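Local coordinates for glycerophosphodiester phosphodiesterase (Cytophaga hutchinsonii ATCC 33406, PDB 3CH0), which belongs to the glycerophosphodiester phosphodiesterase family and has a TIM-barrel type of fold, a parallel beta barrel surrounded by helices, at residues A[4-7]-A[8-11]; A[147-151]-A[152-156]; A[75-78]-A[79-83]. All coordinates share one frame; numbering follows the deposited sequence.

Contact 1 (A[4-7]-A[8-11]); sequences QVPA and SFDI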
ATOM      1  N   GLN A   4       1.898  18.204 -15.143  1.00 29.40           N
ATOM      2  CA  GLN A   4       2.531  19.207 -14.278  1.00 29.50           C
ATOM      3  C   GLN A   4       2.143  18.963 -12.818  1.00 25.85           C
ATOM      4  O   GLN A   4       0.948  18.876 -12.495  1.00 27.14           O
ATOM      5  CB  GLN A   4       2.106  20.622 -14.708  1.00 32.94           C
ATOM      6  CG  GLN A   4       2.411  20.934 -16.183  1.00 35.58           C
ATOM      7  CD  GLN A   4       3.898  20.894 -16.473  1.00 44.30           C
ATOM      8  OE1 GLN A   4       4.664  21.703 -15.940  1.00 54.33           O
ATOM      9  NE2 GLN A   4       4.321  19.942 -17.310  1.00 50.83           N
ATOM     10  N   VAL A   5       3.143  18.887 -11.948  1.00 24.75           N
ATOM     11  CA  VAL A   5       2.900  18.696 -10.498  1.00 24.36           C
ATOM     12  C   VAL A   5       3.457  19.860  -9.663  1.00 26.29           C
ATOM     13  O   VAL A   5       4.545  20.369  -9.977  1.00 24.82           O
ATOM     14  CB  VAL A   5       3.498  17.368  -9.957  1.00 24.20           C
ATOM     15  CG1 VAL A   5       2.864  16.161 -10.643  1.00 22.67           C
ATOM     16  CG2 VAL A   5       4.999  17.344 -10.134  1.00 22.77           C
ATOM     17  N   PRO A   6       2.742  20.251  -8.589  1.00 23.80           N
ATOM     18  CA  PRO A   6       3.241  21.271  -7.673  1.00 24.23           C
ATOM     19  C   PRO A   6       4.456  20.803  -6.897  1.00 25.82           C
ATOM     20  O   PRO A   6       4.790  19.609  -6.878  1.00 25.88           O
ATOM     21  CB  PRO A   6       2.059  21.514  -6.726  1.00 27.05           C
ATOM     22  CG  PRO A   6       1.249  20.306  -6.780  1.00 28.00           C
ATOM     23  CD  PRO A   6       1.409  19.757  -8.166  1.00 24.05           C
ATOM     24  N   ALA A   7       5.094  21.751  -6.223  1.00 25.77           N
ATOM     25  CA  ALA A   7       6.226  21.460  -5.372  1.00 28.22           C
ATOM     26  C   ALA A   7       5.789  20.495  -4.271  1.00 26.32           C
ATOM     27  O   ALA A   7       4.685  20.602  -3.711  1.00 28.68           O
ATOM     28  CB  ALA A   7       6.783  22.742  -4.757  1.00 29.58           C
ATOM     29  N   SER A   8       6.655  19.533  -3.991  1.00 26.00           N
ATOM     30  CA  SER A   8       6.447  18.592  -2.901  1.00 23.89           C
ATOM     31  C   SER A   8       5.303  17.604  -3.130  1.00 19.95           C
ATOM     32  O   SER A   8       4.880  16.990  -2.168  1.00 22.57           O
ATOM     33  CB  SER A   8       6.201  19.337  -1.589  1.00 28.53           C
ATOM     34  OG  SER A   8       7.289  20.231  -1.329  1.00 38.96           O
ATOM     35  N   PHE A   9       4.849  17.463  -4.368  1.00 16.93           N
ATOM     36  CA  PHE A   9       3.785  16.506  -4.700  1.00 17.00           C
ATOM     37  C   PHE A   9       4.281  15.065  -4.489  1.00 16.31           C
ATOM     38  O   PHE A   9       5.434  14.743  -4.877  1.00 17.46           O
ATOM     39  CB  PHE A   9       3.402  16.721  -6.152  1.00 15.17           C
ATOM     40  CG  PHE A   9       2.064  16.105  -6.528  1.00 14.13           C
ATOM     41  CD1 PHE A   9       0.875  16.707  -6.165  1.00 15.56           C
ATOM     42  CD2 PHE A   9       2.005  14.913  -7.243  1.00 14.11           C
ATOM     43  CE1 PHE A   9      -0.349  16.154  -6.555  1.00 16.07           C
ATOM     44  CE2 PHE A   9       0.783  14.373  -7.626  1.00 15.02           C
ATOM     45  CZ  PHE A   9      -0.380  14.980  -7.294  1.00 12.99           C
ATOM     46  N   ASP A  10       3.414  14.211  -3.957  1.00 13.78           N
ATOM     47  CA  ASP A  10       3.789  12.826  -3.634  1.00 11.41           C
ATOM     48  C   ASP A  10       3.258  11.859  -4.697  1.00 12.64           C
ATOM     49  O   ASP A  10       2.077  11.541  -4.704  1.00 11.40           O
ATOM     50  CB  ASP A  10       3.251  12.475  -2.252  1.00 11.89           C
ATOM     51  CG  ASP A  10       3.762  11.169  -1.746  1.00 14.71           C
ATOM     52  OD1 ASP A  10       4.534  10.496  -2.458  1.00 12.28           O
ATOM     53  OD2 ASP A  10       3.394  10.830  -0.600  1.00 14.51           O
ATOM     54  N   ILE A  11       4.136  11.436  -5.607  1.00 11.83           N
ATOM     55  CA  ILE A  11       3.838  10.418  -6.614  1.00 11.45           C
ATOM     56  C   ILE A  11       4.097   9.050  -5.970  1.00 12.54           C
ATOM     57  O   ILE A  11       5.234   8.718  -5.705  1.00 11.03           O
ATOM     58  CB  ILE A  11       4.735  10.556  -7.871  1.00 12.61           C
ATOM     59  CG1 ILE A  11       4.477  11.893  -8.557  1.00 12.22           C
ATOM     60  CG2 ILE A  11       4.501   9.416  -8.843  1.00 13.94           C
ATOM     61  CD1 ILE A  11       5.540  12.273  -9.564  1.00 14.86           C
TER

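Contact 2 (A[147-151]-A[152-156]); sequences DHPNI and ALFCD. With EDO (1,2-ethanediol), chain K.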
ATOM      1  N   ASP A 147      -6.632 -14.515  10.173  1.00 14.54           N
ATOM      2  CA  ASP A 147      -5.953 -14.001   8.959  1.00 12.00           C
ATOM      3  C   ASP A 147      -4.696 -13.234   9.271  1.00 12.68           C
ATOM      4  O   ASP A 147      -3.890 -13.008   8.358  1.00 11.96           O
ATOM      5  CB  ASP A 147      -6.907 -13.157   8.185  1.00 14.29           C
ATOM      6  CG  ASP A 147      -8.153 -13.936   7.773  1.00 21.06           C
ATOM      7  OD1 ASP A 147      -8.004 -15.105   7.358  1.00 21.13           O
ATOM      8  OD2 ASP A 147      -9.269 -13.385   7.907  1.00 31.18           O
ATOM      9  N   HIS A 148      -4.518 -12.846  10.527  1.00 11.49           N
ATOM     10  CA  HIS A 148      -3.377 -12.066  10.956  1.00 10.76           C
ATOM     11  C   HIS A 148      -3.421 -11.981  12.490  1.00 11.22           C
ATOM     12  O   HIS A 148      -4.431 -12.366  13.079  1.00 11.31           O
ATOM     13  CB  HIS A 148      -3.430 -10.645  10.338  1.00 10.63           C
ATOM     14  CG  HIS A 148      -4.753  -9.980  10.535  1.00  9.96           C
ATOM     15  ND1 HIS A 148      -5.227  -9.565  11.780  1.00 11.50           N
ATOM     16  CD2 HIS A 148      -5.719  -9.675   9.637  1.00 10.87           C
ATOM     17  CE1 HIS A 148      -6.439  -9.061  11.615  1.00 12.19           C
ATOM     18  NE2 HIS A 148      -6.771  -9.123  10.330  1.00 15.08           N
ATOM     19  N   PRO A 149      -2.356 -11.478  13.113  1.00 12.72           N
ATOM     20  CA  PRO A 149      -2.368 -11.372  14.584  1.00 12.92           C
ATOM     21  C   PRO A 149      -3.347 -10.282  15.098  1.00 12.59           C
ATOM     22  O   PRO A 149      -3.934  -9.540  14.347  1.00 11.28           O
ATOM     23  CB  PRO A 149      -0.942 -10.947  14.911  1.00 13.74           C
ATOM     24  CG  PRO A 149      -0.113 -11.205  13.639  1.00 13.02           C
ATOM     25  CD  PRO A 149      -1.070 -11.041  12.525  1.00 10.66           C
ATOM     26  N   ASN A 150      -3.439 -10.233  16.412  1.00 11.56           N
ATOM     27  CA  ASN A 150      -3.988  -9.065  17.083  1.00 10.84           C
ATOM     28  C   ASN A 150      -3.245  -7.797  16.698  1.00 10.94           C
ATOM     29  O   ASN A 150      -2.086  -7.812  16.239  1.00 13.15           O
ATOM     30  CB  ASN A 150      -3.955  -9.299  18.618  1.00 12.68           C
ATOM     31  CG  ASN A 150      -2.542  -9.583  19.132  1.00 12.60           C
ATOM     32  OD1 ASN A 150      -1.963 -10.610  18.758  1.00 13.91           O
ATOM     33  ND2 ASN A 150      -1.993  -8.698  19.969  1.00 12.40           N
ATOM     34  N   ILE A 151      -3.923  -6.684  16.954  1.00  9.62           N
ATOM     35  CA  ILE A 151      -3.457  -5.376  16.518  1.00  8.97           C
ATOM     36  C   ILE A 151      -2.051  -5.093  17.028  1.00  9.97           C
ATOM     37  O   ILE A 151      -1.204  -4.639  16.271  1.00 11.14           O
ATOM     38  CB  ILE A 151      -4.465  -4.270  16.900  1.00 10.68           C
ATOM     39  CG1 ILE A 151      -5.686  -4.328  16.016  1.00 10.00           C
ATOM     40  CG2 ILE A 151      -3.807  -2.907  16.930  1.00 10.69           C
ATOM     41  CD1 ILE A 151      -5.459  -3.825  14.574  1.00 11.03           C
ATOM     42  N   ALA A 152      -1.828  -5.255  18.337  1.00 10.04           N
ATOM     43  CA  ALA A 152      -0.511  -4.915  18.897  1.00  9.11           C
ATOM     44  C   ALA A 152       0.612  -5.672  18.209  1.00 11.45           C
ATOM     45  O   ALA A 152       1.635  -5.064  17.880  1.00 12.41           O
ATOM     46  CB  ALA A 152      -0.464  -5.148  20.427  1.00 10.81           C
ATOM     47  N   LEU A 153       0.440  -6.965  18.032  1.00 10.87           N
ATOM     48  CA  LEU A 153       1.503  -7.817  17.440  1.00 10.44           C
ATOM     49  C   LEU A 153       1.705  -7.445  15.968  1.00 10.99           C
ATOM     50  O   LEU A 153       2.859  -7.377  15.505  1.00 11.58           O
ATOM     51  CB  LEU A 153       1.201  -9.324  17.583  1.00 14.05           C
ATOM     52  CG  LEU A 153       2.298 -10.257  17.052  1.00 13.17           C
ATOM     53  CD1 LEU A 153       3.698  -9.884  17.632  1.00 15.07           C
ATOM     54  CD2 LEU A 153       1.825 -11.694  17.271  1.00 14.62           C
ATOM     55  N   PHE A 154       0.597  -7.302  15.214  1.00 10.83           N
ATOM     56  CA  PHE A 154       0.676  -6.935  13.787  1.00 10.65           C
ATOM     57  C   PHE A 154       1.500  -5.656  13.694  1.00 11.35           C
ATOM     58  O   PHE A 154       2.453  -5.547  12.931  1.00 11.03           O
ATOM     59  CB  PHE A 154      -0.746  -6.798  13.233  1.00 10.06           C
ATOM     60  CG  PHE A 154      -0.901  -6.924  11.724  1.00  8.45           C
ATOM     61  CD1 PHE A 154       0.116  -6.574  10.837  1.00  9.53           C
ATOM     62  CD2 PHE A 154      -2.137  -7.293  11.213  1.00 10.35           C
ATOM     63  CE1 PHE A 154      -0.065  -6.630   9.492  1.00 10.84           C
ATOM     64  CE2 PHE A 154      -2.337  -7.364   9.820  1.00 11.67           C
ATOM     65  CZ  PHE A 154      -1.286  -7.026   8.970  1.00 11.28           C
ATOM     66  N   CYS A 155       1.118  -4.645  14.468  1.00 11.57           N
ATOM     67  CA  CYS A 155       1.803  -3.360  14.377  1.00 10.30           C
ATOM     68  C   CYS A 155       3.244  -3.432  14.879  1.00 12.32           C
ATOM     69  O   CYS A 155       4.155  -2.831  14.332  1.00 12.97           O
ATOM     70  CB  CYS A 155       1.043  -2.251  15.142  1.00 14.11           C
ATOM     71  SG  CYS A 155      -0.561  -1.852  14.393  1.00 12.05           S
ATOM     72  N   ASP A 156       3.434  -4.149  15.980  1.00 13.30           N
ATOM     73  CA  ASP A 156       4.778  -4.214  16.552  1.00 12.93           C
ATOM     74  C   ASP A 156       5.727  -4.905  15.583  1.00 12.51           C
ATOM     75  O   ASP A 156       6.865  -4.496  15.469  1.00 14.03           O
ATOM     76  CB  ASP A 156       4.757  -4.989  17.858  1.00 14.20           C
ATOM     77  CG  ASP A 156       4.086  -4.224  18.997  1.00 10.97           C
ATOM     78  OD1 ASP A 156       3.849  -3.027  18.888  1.00 12.26           O
ATOM     79  OD2 ASP A 156       3.864  -4.923  20.029  1.00 12.94           O
TER
HETATM   80  C1  EDO K 281       7.376  -9.001  18.655  1.00 43.20           C
HETATM   81  O1  EDO K 281       7.947  -8.666  19.921  1.00 49.76           O
HETATM   82  C2  EDO K 281       7.000  -7.684  18.006  1.00 40.68           C
HETATM   83  O2  EDO K 281       8.166  -6.938  17.581  1.00 33.33           O

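Contact 3 (A[75-78]-A[79-83]); sequences EANE and KNFNL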
ATOM      1  N   GLU A  75     -11.428 -18.181  -7.346  0.50 21.80           N
ATOM      2  CA  GLU A  75     -12.274 -17.523  -6.345  0.50 24.57           C
ATOM      3  C   GLU A  75     -12.767 -18.512  -5.302  0.50 24.52           C
ATOM      4  O   GLU A  75     -12.814 -18.212  -4.108  0.50 24.30           O
ATOM      5  CB  GLU A  75     -13.451 -16.845  -7.013  0.50 26.13           C
ATOM      6  CG  GLU A  75     -13.046 -15.627  -7.769  0.50 29.08           C
ATOM      7  CD  GLU A  75     -14.195 -14.964  -8.458  0.50 35.11           C
ATOM      8  OE1 GLU A  75     -14.715 -15.543  -9.434  0.50 41.06           O
ATOM      9  OE2 GLU A  75     -14.565 -13.849  -8.034  0.50 42.00           O
ATOM     10  N   ALA A  76     -13.091 -19.717  -5.758  1.00 24.15           N
ATOM     11  CA  ALA A  76     -13.610 -20.774  -4.894  1.00 26.37           C
ATOM     12  C   ALA A  76     -12.665 -21.266  -3.824  1.00 27.03           C
ATOM     13  O   ALA A  76     -13.120 -21.631  -2.755  1.00 31.61           O
ATOM     14  CB  ALA A  76     -14.081 -21.954  -5.773  1.00 27.45           C
ATOM     15  N   ASN A  77     -11.352 -21.306  -4.066  1.00 21.02           N
ATOM     16  CA  ASN A  77     -10.423 -21.850  -3.090  1.00 18.75           C
ATOM     17  C   ASN A  77      -9.359 -20.857  -2.524  1.00 13.64           C
ATOM     18  O   ASN A  77      -8.584 -21.250  -1.643  1.00 20.03           O
ATOM     19  CB  ASN A  77      -9.713 -23.098  -3.634  1.00 19.43           C
ATOM     20  CG  ASN A  77      -8.820 -22.798  -4.826  1.00 21.79           C
ATOM     21  OD1 ASN A  77      -8.651 -21.640  -5.215  1.00 20.17           O
ATOM     22  ND2 ASN A  77      -8.237 -23.861  -5.418  1.00 22.15           N
ATOM     23  N   GLU A  78      -9.337 -19.631  -3.066  1.00 17.54           N
ATOM     24  CA  GLU A  78      -8.179 -18.719  -2.758  1.00 16.76           C
ATOM     25  C   GLU A  78      -8.005 -18.494  -1.260  1.00 15.39           C
ATOM     26  O   GLU A  78      -6.904 -18.434  -0.747  1.00 15.03           O
ATOM     27  CB  GLU A  78      -8.300 -17.394  -3.487  1.00 15.49           C
ATOM     28  CG  GLU A  78      -9.580 -16.581  -3.154  1.00 14.91           C
ATOM     29  CD  GLU A  78      -9.798 -15.403  -4.061  1.00 16.51           C
ATOM     30  OE1 GLU A  78      -8.916 -15.078  -4.886  1.00 15.92           O
ATOM     31  OE2 GLU A  78     -10.865 -14.744  -3.962  1.00 21.43           O
ATOM     32  N   LYS A  79      -9.131 -18.334  -0.554  1.00 17.84           N
ATOM     33  CA  LYS A  79      -9.041 -18.107   0.892  1.00 16.95           C
ATOM     34  C   LYS A  79      -8.525 -19.293   1.676  1.00 18.94           C
ATOM     35  O   LYS A  79      -8.109 -19.149   2.825  1.00 18.36           O
ATOM     36  CB  LYS A  79     -10.391 -17.574   1.455  1.00 17.49           C
ATOM     37  CG  LYS A  79     -10.742 -16.217   0.814  1.00 21.47           C
ATOM     38  CD  LYS A  79     -11.854 -15.503   1.543  1.00 29.09           C
ATOM     39  CE  LYS A  79     -12.164 -14.189   0.865  1.00 36.90           C
ATOM     40  NZ  LYS A  79     -13.124 -13.377   1.670  1.00 50.25           N
ATOM     41  N   ASN A  80      -8.496 -20.486   1.060  1.00 19.26           N
ATOM     42  CA  ASN A  80      -7.815 -21.629   1.679  1.00 20.61           C
ATOM     43  C   ASN A  80      -6.314 -21.452   1.880  1.00 18.06           C
ATOM     44  O   ASN A  80      -5.709 -22.126   2.721  1.00 21.79           O
ATOM     45  CB  ASN A  80      -7.985 -22.916   0.836  1.00 20.77           C
ATOM     46  CG  ASN A  80      -9.417 -23.300   0.607  1.00 28.76           C
ATOM     47  OD1 ASN A  80     -10.351 -22.707   1.152  1.00 29.75           O
ATOM     48  ND2 ASN A  80      -9.601 -24.317  -0.219  1.00 32.85           N
ATOM     49  N   PHE A  81      -5.687 -20.612   1.047  1.00 15.06           N
ATOM     50  CA  PHE A  81      -4.222 -20.472   0.987  1.00 15.26           C
ATOM     51  C   PHE A  81      -3.846 -19.271   1.838  1.00 14.09           C
ATOM     52  O   PHE A  81      -3.446 -18.211   1.355  1.00 14.78           O
ATOM     53  CB  PHE A  81      -3.750 -20.327  -0.462  1.00 15.92           C
ATOM     54  CG  PHE A  81      -4.287 -21.402  -1.358  1.00 16.71           C
ATOM     55  CD1 PHE A  81      -4.054 -22.737  -1.053  1.00 18.73           C
ATOM     56  CD2 PHE A  81      -5.060 -21.099  -2.448  1.00 16.93           C
ATOM     57  CE1 PHE A  81      -4.578 -23.757  -1.854  1.00 16.13           C
ATOM     58  CE2 PHE A  81      -5.599 -22.143  -3.257  1.00 17.19           C
ATOM     59  CZ  PHE A  81      -5.334 -23.459  -2.930  1.00 14.86           C
ATOM     60  N   ASN A  82      -3.965 -19.503   3.133  1.00 12.68           N
ATOM     61  CA  ASN A  82      -3.847 -18.425   4.144  1.00 11.66           C
ATOM     62  C   ASN A  82      -2.423 -18.232   4.582  1.00 14.67           C
ATOM     63  O   ASN A  82      -1.803 -19.115   5.181  1.00 15.02           O
ATOM     64  CB  ASN A  82      -4.668 -18.860   5.357  1.00 14.28           C
ATOM     65  CG  ASN A  82      -4.662 -17.842   6.504  1.00 17.84           C
ATOM     66  OD1 ASN A  82      -4.129 -16.732   6.377  1.00 13.83           O
ATOM     67  ND2 ASN A  82      -5.331 -18.200   7.607  1.00 19.15           N
ATOM     68  N   LEU A  83      -1.851 -17.075   4.250  1.00 13.93           N
ATOM     69  CA  LEU A  83      -0.478 -16.780   4.605  1.00 13.03           C
ATOM     70  C   LEU A  83      -0.157 -16.861   6.090  1.00 13.22           C
ATOM     71  O   LEU A  83       0.923 -17.219   6.504  1.00 15.00           O
ATOM     72  CB  LEU A  83      -0.017 -15.407   4.050  1.00 14.32           C
ATOM     73  CG  LEU A  83       0.414 -15.308   2.583  1.00 15.41           C
ATOM     74  CD1 LEU A  83      -0.750 -15.465   1.636  1.00 16.02           C
ATOM     75  CD2 LEU A  83       1.190 -14.003   2.401  1.00 12.70           C
TER
HETATM   76  O   HOH W   1     -11.993 -18.788  -1.352  1.00 25.00           O

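Contact 1 (A[4-7]-A[8-11])
Ser-8 and Phe-9 fold back on Pro-6 and Ala-7 through a type II beta turn, Pro-6 to Phe-9, which leads from the N-terminal loop into strand 10-13 of the TIM barrel. Ser-8 is the third residue of the turn and takes the left-handed backbone conformation (phi 69°) of that position. Ser-8 OG lies beside its own backbone N, 3.3 Å from Ala-7 C; both small side chains are at the surface. Phe-9 closes the turn with a weak hydrogen bond from its N to Pro-6 O, 3.3 Å long and bent to 146°. With CG opposite the backbone N (chi1 -163°), the ring swings back over the preceding loop, where Val-5 and Pro-6 meet different parts of it: Val-5 CG1 rests 3.7 Å from Phe-9 CD2, and Pro-6 CG is 3.7 Å from Phe-9 CD1. The Val-5 side chain crosses the phenylalanine roughly at right angles, and Ile-254 of helix 247-256 touches all three residues, helping to bury the ring. Asp-10 begins the strand, pairing through its backbone with Asp-259 and Ile-261, while its OD1 is hydrogen-bonded to Thr-39 OG1. Ile-11 then packs on Phe-269, which Val-5 also touches, and its backbone N is hydrogen-bonded to Thr-38 OG1.

Contact 2 (A[147-151]-A[152-156])
The rings of His-148 and Phe-154 meet obliquely, with centroids 5.3 Å apart and planes inclined by 42°. One side of the phenyl does the touching: Phe-154 CE2 lies 3.5 Å from His-148 CB, close to the root of the imidazole. Pro-149 adds its CD near Phe-154 CD2, at 4.1 Å, and the proline runs across the phenyl at about a right angle. Phe-154 reaches back to the loop because its CG stands opposite the backbone N (chi1 -159°); Ile-46 and Ile-137 of the barrel strands also touch it. Pro-149 further meets Leu-153, whose CD2 is 3.7 Å from Pro-149 CB. Between these residues Asn-150 sits at the N-cap of helix 151-164. Its backbone O accepts the first-turn bond from Phe-154 N, 2.9 Å long and nearly straight at 173°, and Ile-151 O takes Cys-155 N in the same way. At the far end of the segment, 1,2-ethanediol is only weakly bonded to Asp-156 O. The imidazole is gripped at both nitrogens: His-148 ND1 donates to Pro-149 O, 2.9 Å away and nearly in the plane of the imidazole, and NE2 accepts from Thr-140 N. Such a pair of bonds fixes the ring's rotation and is consistent with a neutral histidine carrying its proton on ND1.

Contact 3 (A[75-78]-A[79-83])
Two overlapping four-residue turns, 77-80 and 78-81, in the loop between strand 71-72 and helix 88-91 bring Asn-77 and Glu-78 back against Asn-80 and Phe-81. Asn-80 N donates to Asn-77 O at 2.8 Å, and Phe-81 N to Glu-78 O at 3.1 Å; in both cases the donor stands well above the carbonyl plane. An inverse gamma turn centred on Phe-81 follows directly. The Asn-77 amide and the Phe-81 ring cross obliquely, their planes 73° apart, with Asn-77 CG 3.6 Å from Phe-81 CE2. Asn-77 CG sits between its backbone N and carbonyl carbon (chi1 65°), and both ends of the amide are held: OD1 by Thr-74 N and ND2 by Asp-72 O. Phe-81 also rests against Glu-71 of strand 71-72. A water donates to Glu-75 O at 2.9 Å and accepts from Lys-79 N at 3.0 Å, bridging Glu-75 to the turn at Lys-79. The two bonds on Asn-77 thus fix the rotation of its amide beside the ring. Glu-78 and Lys-79 run side by side in the same direction, CG to CG 4.2 Å, yet their charged ends stay apart: the bond from Glu-78 OE1 to His-62 ND1 holds the carboxylate, while Lys-79 NZ, 6.2 Å from Glu-78 OE2, can probably act on it only as a longer-range charge.

In the fold
Contact 1 lies at the surface, on the opposite side of the chain's centre from the other two; its centre is about 34 Å from that of contact 2 and about 39 Å from that of contact 3. Contacts 2 and 3 are partly buried near neighbours, their centres about 20 Å apart, and they meet where Asp-147 OD1 comes within 4.1 Å of Asn-82 ND2. Contacts 1 and 2 each lead into a regular element of the barrel, strand 10-13 and helix 151-164, whereas 75-83 remains within a connecting loop. Their chemistry differs accordingly: largely apolar packing under one weak bond in 4-11, straight helical bonds beside aromatic rings in 147-156, and amides, charges and water in 75-83.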